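Local coordinates for protein mevalonate kinase (Staphylococcus aureus, PDB 2X7I) that probably phosphorylates mevalonate with ATP to give 5-phosphomevalonate, as a GHMP-family kinase of the mevalonate route to isoprenoids, at residues A[107-112]-A[146-151]. Numbering follows the deposited sequence.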
ATOM      1  N   VAL A 107      -5.753  -1.201  -7.575  1.00 43.39           N
ATOM      2  CA  VAL A 107      -6.916  -1.288  -8.449  1.00 44.34           C
ATOM      3  C   VAL A 107      -6.486  -1.182  -9.915  1.00 44.24           C
ATOM      4  O   VAL A 107      -6.931  -1.972 -10.763  1.00 44.70           O
ATOM      5  CB  VAL A 107      -7.979  -0.193  -8.097  1.00 46.18           C
ATOM      6  CG1 VAL A 107      -9.051  -0.086  -9.167  1.00 47.50           C
ATOM      7  CG2 VAL A 107      -8.643  -0.505  -6.750  1.00 47.63           C
ATOM      8  N   ALA A 108      -5.593  -0.240 -10.206  1.00 43.91           N
ATOM      9  CA  ALA A 108      -5.168  -0.001 -11.581  1.00 44.43           C
ATOM     10  C   ALA A 108      -4.375  -1.174 -12.152  1.00 43.94           C
ATOM     11  O   ALA A 108      -4.586  -1.555 -13.292  1.00 44.73           O
ATOM     12  CB  ALA A 108      -4.378   1.282 -11.688  1.00 44.53           C
ATOM     13  N   VAL A 109      -3.461  -1.732 -11.367  1.00 43.53           N
ATOM     14  CA  VAL A 109      -2.683  -2.899 -11.794  1.00 43.80           C
ATOM     15  C   VAL A 109      -3.594  -4.130 -11.991  1.00 44.19           C
ATOM     16  O   VAL A 109      -3.450  -4.856 -12.978  1.00 45.44           O
ATOM     17  CB  VAL A 109      -1.548  -3.209 -10.796  1.00 43.72           C
ATOM     18  CG1 VAL A 109      -0.858  -4.543 -11.122  1.00 43.65           C
ATOM     19  CG2 VAL A 109      -0.528  -2.061 -10.799  1.00 44.54           C
ATOM     20  N   ALA A 110      -4.529  -4.339 -11.061  1.00 43.26           N
ATOM     21  CA  ALA A 110      -5.492  -5.426 -11.137  1.00 43.28           C
ATOM     22  C   ALA A 110      -6.414  -5.267 -12.342  1.00 43.78           C
ATOM     23  O   ALA A 110      -6.659  -6.226 -13.084  1.00 44.50           O
ATOM     24  CB  ALA A 110      -6.300  -5.490  -9.870  1.00 42.92           C
ATOM     25  N   PHE A 111      -6.921  -4.057 -12.542  1.00 44.03           N
ATOM     26  CA  PHE A 111      -7.834  -3.809 -13.648  1.00 44.81           C
ATOM     27  C   PHE A 111      -7.166  -4.010 -15.018  1.00 45.39           C
ATOM     28  O   PHE A 111      -7.784  -4.569 -15.940  1.00 45.91           O
ATOM     29  CB  PHE A 111      -8.451  -2.418 -13.573  1.00 45.29           C
ATOM     30  CG  PHE A 111      -9.448  -2.170 -14.645  1.00 46.63           C
ATOM     31  CD1 PHE A 111     -10.753  -2.606 -14.502  1.00 48.87           C
ATOM     32  CD2 PHE A 111      -9.077  -1.565 -15.824  1.00 47.34           C
ATOM     33  CE1 PHE A 111     -11.677  -2.418 -15.519  1.00 50.25           C
ATOM     34  CE2 PHE A 111      -9.993  -1.376 -16.838  1.00 49.50           C
ATOM     35  CZ  PHE A 111     -11.292  -1.799 -16.688  1.00 50.09           C
ATOM     36  N   VAL A 112      -5.924  -3.546 -15.151  1.00 44.91           N
ATOM     37  CA  VAL A 112      -5.193  -3.677 -16.411  1.00 45.78           C
ATOM     38  C   VAL A 112      -4.884  -5.142 -16.706  1.00 46.40           C
ATOM     39  O   VAL A 112      -5.047  -5.586 -17.828  1.00 47.96           O
ATOM     40  CB  VAL A 112      -3.886  -2.873 -16.420  1.00 45.83           C
ATOM     41  CG1 VAL A 112      -3.032  -3.272 -17.636  1.00 46.41           C
ATOM     42  CG2 VAL A 112      -4.181  -1.380 -16.428  1.00 45.43           C
ATOM     43  N   ILE A 146       6.267   5.350  -7.900  1.00 44.88           N
ATOM     44  CA  ILE A 146       6.877   4.445  -6.920  1.00 44.74           C
ATOM     45  C   ILE A 146       5.947   3.277  -6.561  1.00 44.18           C
ATOM     46  O   ILE A 146       6.397   2.138  -6.502  1.00 44.02           O
ATOM     47  CB  ILE A 146       7.361   5.193  -5.644  1.00 44.58           C
ATOM     48  CG1 ILE A 146       8.217   4.261  -4.783  1.00 45.48           C
ATOM     49  CG2 ILE A 146       6.185   5.746  -4.832  1.00 43.91           C
ATOM     50  CD1 ILE A 146       9.083   4.985  -3.730  1.00 45.61           C
ATOM     51  N   ASP A 147       4.660   3.566  -6.345  1.00 44.38           N
ATOM     52  CA  ASP A 147       3.679   2.539  -5.977  1.00 44.42           C
ATOM     53  C   ASP A 147       3.543   1.524  -7.114  1.00 44.03           C
ATOM     54  O   ASP A 147       3.627   0.329  -6.886  1.00 44.47           O
ATOM     55  CB  ASP A 147       2.297   3.141  -5.688  1.00 44.95           C
ATOM     56  CG  ASP A 147       2.274   4.089  -4.474  1.00 47.52           C
ATOM     57  OD1 ASP A 147       3.347   4.437  -3.924  1.00 51.70           O
ATOM     58  OD2 ASP A 147       1.149   4.498  -4.079  1.00 49.46           O
ATOM     59  N   THR A 148       3.368   2.003  -8.336  1.00 43.49           N
ATOM     60  CA  THR A 148       3.183   1.112  -9.472  1.00 43.94           C
ATOM     61  C   THR A 148       4.419   0.229  -9.729  1.00 44.62           C
ATOM     62  O   THR A 148       4.293  -0.967  -9.978  1.00 44.52           O
ATOM     63  CB  THR A 148       2.826   1.887 -10.759  1.00 44.00           C
ATOM     64  OG1 THR A 148       1.702   2.740 -10.509  1.00 43.48           O
ATOM     65  CG2 THR A 148       2.490   0.921 -11.892  1.00 43.78           C
ATOM     66  N   GLN A 149       5.602   0.819  -9.669  1.00 45.08           N
ATOM     67  CA  GLN A 149       6.827   0.062  -9.893  1.00 46.62           C
ATOM     68  C   GLN A 149       7.068  -0.969  -8.780  1.00 46.60           C
ATOM     69  O   GLN A 149       7.431  -2.105  -9.058  1.00 47.87           O
ATOM     70  CB  GLN A 149       8.028   1.004 -10.052  1.00 47.10           C
ATOM     71  CG  GLN A 149       9.390   0.308 -10.145  1.00 49.11           C
ATOM     72  CD  GLN A 149       9.514  -0.663 -11.315  1.00 52.32           C
ATOM     73  OE1 GLN A 149       8.673  -0.682 -12.212  1.00 54.27           O
ATOM     74  NE2 GLN A 149      10.587  -1.469 -11.312  1.00 54.68           N
ATOM     75  N   THR A 150       6.847  -0.585  -7.526  1.00 45.91           N
ATOM     76  CA  THR A 150       7.009  -1.525  -6.410  1.00 45.67           C
ATOM     77  C   THR A 150       6.039  -2.692  -6.554  1.00 45.84           C
ATOM     78  O   THR A 150       6.432  -3.846  -6.432  1.00 47.07           O
ATOM     79  CB  THR A 150       6.779  -0.834  -5.050  1.00 45.29           C
ATOM     80  OG1 THR A 150       7.658   0.295  -4.927  1.00 44.84           O
ATOM     81  CG2 THR A 150       7.021  -1.801  -3.905  1.00 44.50           C
ATOM     82  N   ILE A 151       4.779  -2.381  -6.835  1.00 45.01           N
ATOM     83  CA  ILE A 151       3.740  -3.394  -7.001  1.00 45.41           C
ATOM     84  C   ILE A 151       4.004  -4.341  -8.182  1.00 46.34           C
ATOM     85  O   ILE A 151       4.005  -5.554  -8.006  1.00 48.05           O
ATOM     86  CB  ILE A 151       2.344  -2.744  -7.157  1.00 44.81           C
ATOM     87  CG1 ILE A 151       1.892  -2.137  -5.827  1.00 44.01           C
ATOM     88  CG2 ILE A 151       1.305  -3.768  -7.590  1.00 45.12           C
ATOM     89  CD1 ILE A 151       0.672  -1.274  -5.971  1.00 44.48           C
TER
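V109 of helix 103-119 sets both its methyls against the branch methyl of I151 on helix 145-153, and the two segments meet wholly by apolar contact. I151 CG2 stands 4.1 Å from V109 CG2 and 4.2 Å from V109 CG1, with the two side chains set at a slant to each other. In I151 this methyl lies anti to the backbone N while CG1 turns back beside that N (chi1 -71°), which leaves the short branch, not the longer ethyl arm, to meet the valine. The second contact is slacker and falls to one valine methyl alone: the methyl of T148, one turn earlier, stands 4.4 Å from V109 CG2 to its own CG2. V109 CG2 is thus shared by two residues of the facing helix, closer to I151 than to T148. No hydrogen bond joins the segments, and only 106 Å² is buried between them, yet all three touching residues are buried by the surrounding fold. The hydroxyl of T148 takes no part in the contact; OG1 is hydrogen-bonded to E136 OE2 of helix 125-140 and to the carbonyl of S144. Within the GHMP kinase N-terminal region, helix 125-140 flanks both partners, taking A108 on E136 and T148 on N133, while strand 6-16 lies against V109 and I151 through S11, so that the small valine bridge is enclosed between helix and sheet.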